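Local coordinates for protein Pcdhgb2 (Mus musculus, PDB 5SZR) that probably mediates calcium-dependent cell adhesion through its extracellular cadherin domains, here domains 3-6, and may help establish and maintain specific neuronal connections, at residues Asp102-Val107 / Asp136-Glu141; Leu119-Pro124 / Ile205-Asp210. All blocks are in the same frame, centred on the assembly; numbering follows the deposited sequence.

Contact 1. Residues Asp102-Val107 / Asp136-Glu141. With CA (calcium ion), chain L; CA (calcium ion), chain K; CA (calcium ion), chain J.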
# COMPACT_ATOMS: atom_id res chain seq x y z
N ASP A 102 44.40 -6.82 -35.60
CA ASP A 102 43.07 -6.71 -35.01
C ASP A 102 42.84 -5.31 -34.47
O ASP A 102 43.65 -4.79 -33.70
CB ASP A 102 42.90 -7.74 -33.89
CG ASP A 102 41.67 -7.48 -33.05
OD1 ASP A 102 40.60 -7.19 -33.62
OD2 ASP A 102 41.78 -7.56 -31.80
N GLU A 103 41.72 -4.70 -34.88
CA GLU A 103 41.24 -3.45 -34.32
C GLU A 103 39.97 -3.71 -33.52
O GLU A 103 39.26 -4.69 -33.74
CB GLU A 103 40.96 -2.41 -35.41
CG GLU A 103 42.16 -2.08 -36.30
CD GLU A 103 43.24 -1.31 -35.57
OE1 GLU A 103 44.44 -1.61 -35.78
OE2 GLU A 103 42.90 -0.40 -34.78
N ASN A 104 39.69 -2.80 -32.59
CA ASN A 104 38.51 -2.88 -31.74
C ASN A 104 37.33 -2.33 -32.53
O ASN A 104 37.00 -1.15 -32.45
CB ASN A 104 38.73 -2.12 -30.44
CG ASN A 104 37.63 -2.35 -29.43
OD1 ASN A 104 36.79 -3.23 -29.60
ND2 ASN A 104 37.64 -1.57 -28.36
N ASP A 105 36.68 -3.20 -33.30
CA ASP A 105 35.52 -2.80 -34.09
C ASP A 105 34.29 -3.68 -33.84
O ASP A 105 33.32 -3.59 -34.59
CB ASP A 105 35.85 -2.77 -35.58
CG ASP A 105 36.32 -4.12 -36.12
OD1 ASP A 105 36.68 -5.00 -35.31
OD2 ASP A 105 36.33 -4.30 -37.35
N CYS A 106 34.31 -4.52 -32.80
CA CYS A 106 33.18 -5.37 -32.45
C CYS A 106 32.71 -5.01 -31.05
O CYS A 106 33.49 -5.08 -30.09
CB CYS A 106 33.54 -6.85 -32.54
SG CYS A 106 33.75 -7.46 -34.23
N VAL A 107 31.44 -4.64 -30.93
CA VAL A 107 30.86 -4.21 -29.65
C VAL A 107 30.67 -5.43 -28.75
O VAL A 107 30.38 -6.53 -29.26
CB VAL A 107 29.53 -3.49 -29.89
CG1 VAL A 107 28.85 -3.11 -28.58
CG2 VAL A 107 29.76 -2.24 -30.74
N ASP A 136 32.39 -11.21 -27.23
CA ASP A 136 33.06 -10.12 -27.95
C ASP A 136 33.88 -10.74 -29.07
O ASP A 136 34.80 -11.52 -28.81
CB ASP A 136 33.94 -9.30 -27.01
CG ASP A 136 34.37 -7.98 -27.62
OD1 ASP A 136 34.96 -7.98 -28.73
OD2 ASP A 136 34.13 -6.93 -26.99
N ARG A 137 33.55 -10.38 -30.31
CA ARG A 137 34.13 -11.04 -31.47
C ARG A 137 35.59 -10.67 -31.70
O ARG A 137 36.26 -11.34 -32.49
CB ARG A 137 33.31 -10.71 -32.72
CG ARG A 137 31.84 -11.13 -32.62
CD ARG A 137 31.15 -10.98 -33.96
NE ARG A 137 31.96 -11.59 -35.02
CZ ARG A 137 31.79 -11.37 -36.32
NH1 ARG A 137 32.58 -11.97 -37.20
NH2 ARG A 137 30.83 -10.56 -36.74
N ASP A 138 36.10 -9.63 -31.02
CA ASP A 138 37.48 -9.22 -31.16
C ASP A 138 38.40 -10.15 -30.37
O ASP A 138 37.96 -10.99 -29.57
CB ASP A 138 37.67 -7.78 -30.69
CG ASP A 138 36.99 -6.78 -31.61
OD1 ASP A 138 36.90 -7.05 -32.82
OD2 ASP A 138 36.54 -5.72 -31.11
N SER A 139 39.71 -9.98 -30.59
CA SER A 139 40.75 -10.75 -29.93
C SER A 139 41.44 -9.91 -28.86
O SER A 139 41.35 -8.68 -28.86
CB SER A 139 41.79 -11.26 -30.93
OG SER A 139 41.22 -12.14 -31.89
N GLY A 140 42.14 -10.60 -27.97
CA GLY A 140 42.98 -9.94 -26.98
C GLY A 140 42.20 -8.98 -26.10
O GLY A 140 41.08 -9.26 -25.67
N GLU A 141 42.81 -7.82 -25.85
CA GLU A 141 42.19 -6.83 -24.98
C GLU A 141 40.90 -6.28 -25.58
O GLU A 141 39.95 -5.96 -24.85
CB GLU A 141 43.17 -5.70 -24.69
CG GLU A 141 44.35 -6.12 -23.84
CD GLU A 141 45.26 -4.97 -23.48
OE1 GLU A 141 44.93 -3.81 -23.83
OE2 GLU A 141 46.31 -5.21 -22.84
CA CA L . 35.56 -5.27 -28.79
CA CA K . 38.31 -6.69 -34.83
CA CA J . 36.40 -6.55 -38.02
O HOH W 1 33.74 -7.10 -37.65
O HOH W 2 35.75 -5.25 -39.83

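Contact 2. Residues Leu119-Pro124 / Ile205-Asp210. With CA (calcium ion), chain N; CA (calcium ion), chain M; CA (calcium ion), chain O.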
# COMPACT_ATOMS: atom_id res chain seq x y z
N LEU A 119 9.86 -11.75 -9.00
CA LEU A 119 10.82 -12.00 -7.93
C LEU A 119 10.13 -11.80 -6.59
O LEU A 119 9.76 -10.67 -6.26
CB LEU A 119 12.01 -11.04 -8.07
CG LEU A 119 13.17 -11.18 -7.09
CD1 LEU A 119 13.81 -12.54 -7.22
CD2 LEU A 119 14.19 -10.08 -7.32
N PRO A 120 9.93 -12.86 -5.80
CA PRO A 120 9.26 -12.71 -4.50
C PRO A 120 9.95 -11.70 -3.60
O PRO A 120 11.18 -11.68 -3.48
CB PRO A 120 9.32 -14.12 -3.91
CG PRO A 120 9.37 -15.02 -5.09
CD PRO A 120 10.14 -14.28 -6.15
N GLU A 121 9.14 -10.86 -2.94
CA GLU A 121 9.68 -9.81 -2.09
C GLU A 121 10.37 -10.36 -0.85
O GLU A 121 11.12 -9.62 -0.20
CB GLU A 121 8.56 -8.86 -1.66
CG GLU A 121 7.55 -9.47 -0.71
CD GLU A 121 6.50 -8.47 -0.27
OE1 GLU A 121 5.31 -8.85 -0.21
OE2 GLU A 121 6.86 -7.31 -0.01
N ASP A 122 10.14 -11.62 -0.49
CA ASP A 122 10.79 -12.22 0.66
C ASP A 122 12.00 -13.06 0.26
O ASP A 122 12.49 -13.86 1.07
CB ASP A 122 9.79 -13.05 1.48
CG ASP A 122 9.25 -14.24 0.71
OD1 ASP A 122 8.76 -15.19 1.36
OD2 ASP A 122 9.30 -14.23 -0.54
N SER A 123 12.49 -12.89 -0.96
CA SER A 123 13.67 -13.61 -1.42
C SER A 123 14.84 -13.37 -0.46
O SER A 123 15.10 -12.22 -0.09
CB SER A 123 14.05 -13.16 -2.83
OG SER A 123 13.18 -13.71 -3.80
N PRO A 124 15.54 -14.42 -0.05
CA PRO A 124 16.70 -14.23 0.83
C PRO A 124 17.80 -13.44 0.14
O PRO A 124 17.85 -13.32 -1.09
CB PRO A 124 17.17 -15.66 1.13
CG PRO A 124 16.10 -16.57 0.61
CD PRO A 124 15.37 -15.83 -0.45
N ILE A 205 8.34 -7.42 -8.65
CA ILE A 205 8.37 -7.94 -7.29
C ILE A 205 6.98 -8.43 -6.93
O ILE A 205 6.02 -7.64 -6.92
CB ILE A 205 8.85 -6.87 -6.29
CG1 ILE A 205 10.20 -6.29 -6.71
CG2 ILE A 205 8.92 -7.45 -4.89
CD1 ILE A 205 11.34 -7.29 -6.67
N SER A 206 6.85 -9.73 -6.66
CA SER A 206 5.56 -10.31 -6.34
C SER A 206 5.27 -10.20 -4.84
O SER A 206 6.17 -10.06 -4.01
CB SER A 206 5.50 -11.78 -6.79
OG SER A 206 6.52 -12.54 -6.17
N ASP A 207 3.98 -10.28 -4.50
CA ASP A 207 3.53 -9.97 -3.15
C ASP A 207 3.58 -11.19 -2.24
O ASP A 207 3.35 -12.32 -2.67
CB ASP A 207 2.10 -9.42 -3.17
CG ASP A 207 1.60 -9.01 -1.79
OD1 ASP A 207 2.21 -8.11 -1.18
OD2 ASP A 207 0.60 -9.59 -1.32
N VAL A 208 3.89 -10.94 -0.97
CA VAL A 208 3.81 -11.90 0.12
C VAL A 208 2.92 -11.28 1.20
O VAL A 208 2.85 -10.06 1.33
CB VAL A 208 5.22 -12.25 0.66
CG1 VAL A 208 5.15 -13.06 1.94
CG2 VAL A 208 6.01 -13.01 -0.40
N ASN A 209 2.21 -12.13 1.94
CA ASN A 209 1.34 -11.65 3.01
C ASN A 209 2.21 -11.33 4.23
O ASN A 209 2.32 -12.11 5.17
CB ASN A 209 0.26 -12.66 3.35
CG ASN A 209 -0.77 -12.11 4.32
OD1 ASN A 209 -0.98 -10.90 4.40
ND2 ASN A 209 -1.42 -13.00 5.07
N ASP A 210 2.82 -10.15 4.20
CA ASP A 210 3.67 -9.71 5.31
C ASP A 210 3.13 -8.45 5.99
O ASP A 210 3.87 -7.79 6.73
CB ASP A 210 5.11 -9.50 4.84
CG ASP A 210 5.20 -8.57 3.63
OD1 ASP A 210 4.18 -8.37 2.94
OD2 ASP A 210 6.31 -8.05 3.38
CA CA N . 3.18 -7.73 0.91
CA CA M . 6.58 -6.13 2.10
CA CA O . -2.11 -8.78 4.58
O HOH W 3 5.91 -4.80 4.12
O HOH W 4 8.82 -6.26 2.91

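Contact 1. Residues Asp102-Val107 / Asp136-Glu141
Asn104 holds its CG opposite its backbone nitrogen (chi1 -171°), while Asp138 turns its CG away from its own carbonyl carbon (chi1 -68°); the two groups therefore reach the calcium ion of chain L from crossed directions, amide and carboxylate planes 82° apart. Asp138 OD2 binds that ion at 2.6 Å, and Asp138 OD1 binds the calcium ion of chain K at 2.5 Å, so one carboxylate bridges two metals. Around the first ion stand also the carbonyl oxygen of Cys106 and both oxygens of Asp136. The second ion takes Asp102 OD1, the carbonyl oxygen of Glu103 and Asp105 OD1. Asp105 is itself a bridge, its OD2 lying 2.4 Å from the calcium ion of chain J, which two waters also ligate. Glu16 and Glu73 complete the site of the chain K ion and, with Asp71, that of chain J; Asp189 and Asn142 complete that of chain L. Backbone donors steady the acids: Cys106 N gives a 3.0 Å bond to Asp138 OD2 on its syn side, somewhat out of the carboxylate plane, and Asp138 N returns to Asp136 OD1 in an Asx turn. Ser139 N reaches Asp102 OD2 only weakly, at 3.4 Å. Cys106 SG packs on Arg137 CB at 3.6 Å. These are the linker and Asp-X-Asp elements of a cadherin interdomain calcium site. Asn104 OD1 and Asp138 OD2, both acceptors, sit 2.9 Å apart because both bind the same calcium ion; without the ions the gathered carboxylates would probably repel and the junction lose its rigidity.

Contact 2. Residues Leu119-Pro124 / Ile205-Asp210
Glu121 OE1 has two partners: it accepts the backbone N-H of Val208, N to OE1 2.6 Å, through its anti lone pair and binds the calcium ion of chain N, also at 2.6 Å. Glu121 OE2 holds the calcium ion of chain M at 2.4 Å, so the carboxylate bridges both metals. Asp210 bridges the same pair from the opposite direction, OD1 to the ion of chain N and OD2 to that of chain M, its carboxylate plane turned 72° from that of Glu121. Asp207 OD1 and the carbonyl oxygen of Val208 add further ligands to the ion of chain N, and two waters to that of chain M; Asp207 also has Asn247 as a polar partner. This is the interdomain calcium site of cadherins, completed by Glu176 and Asp243 at the chain N ion and by Glu176 and Asp174 at chain M. Asn209 faces away and gives its OD1 to a third calcium ion, chain O. Glu121 places its CG between backbone N and carbonyl carbon (chi1 69°) and then runs extended, which carries the acid past the Ser206 carbonyl and across Val208. Its backbone is fixed by Glu121 N to Ser206 O, 3.3 Å, preceded by Ser206 N to Leu119 O, 3.1 Å. Ile205 CG2 presses on Glu121 CB at 3.5 Å, and Ile205 CD1 lies alongside Leu119 CD2 at 4.0 Å. An alanine at Ile205 would probably leave a gap beside Glu121 CB and Leu119 CD2. A type I turn from Pro120 to Ser123 is closed by Ser123 N and OG, both on Pro120 O. Strand 119-120 forms the edge of a mixed sheet, parallel to strand 196-206, with antiparallel strands 180-189 and 145-149 following across it.

The segments alternate along the chain, 102-107, 119-124, 136-141, 205-210, so the two contacts interlock in sequence yet stay apart in space: their centres are 42 Å from each other and their nearest atoms about 27 Å. They lie at the two ends of one cadherin domain. Strand 128-135 leads into the loop 136-141 at contact 1, and strand 196-206 runs into contact 2 and on to the next linker. Each contact belongs to a three-calcium junction: contact 1 joins this domain to the preceding one, contact 2 lies in the junction with the following one. Calcium at both ends is consistent with a stiff, extended adhesion rod.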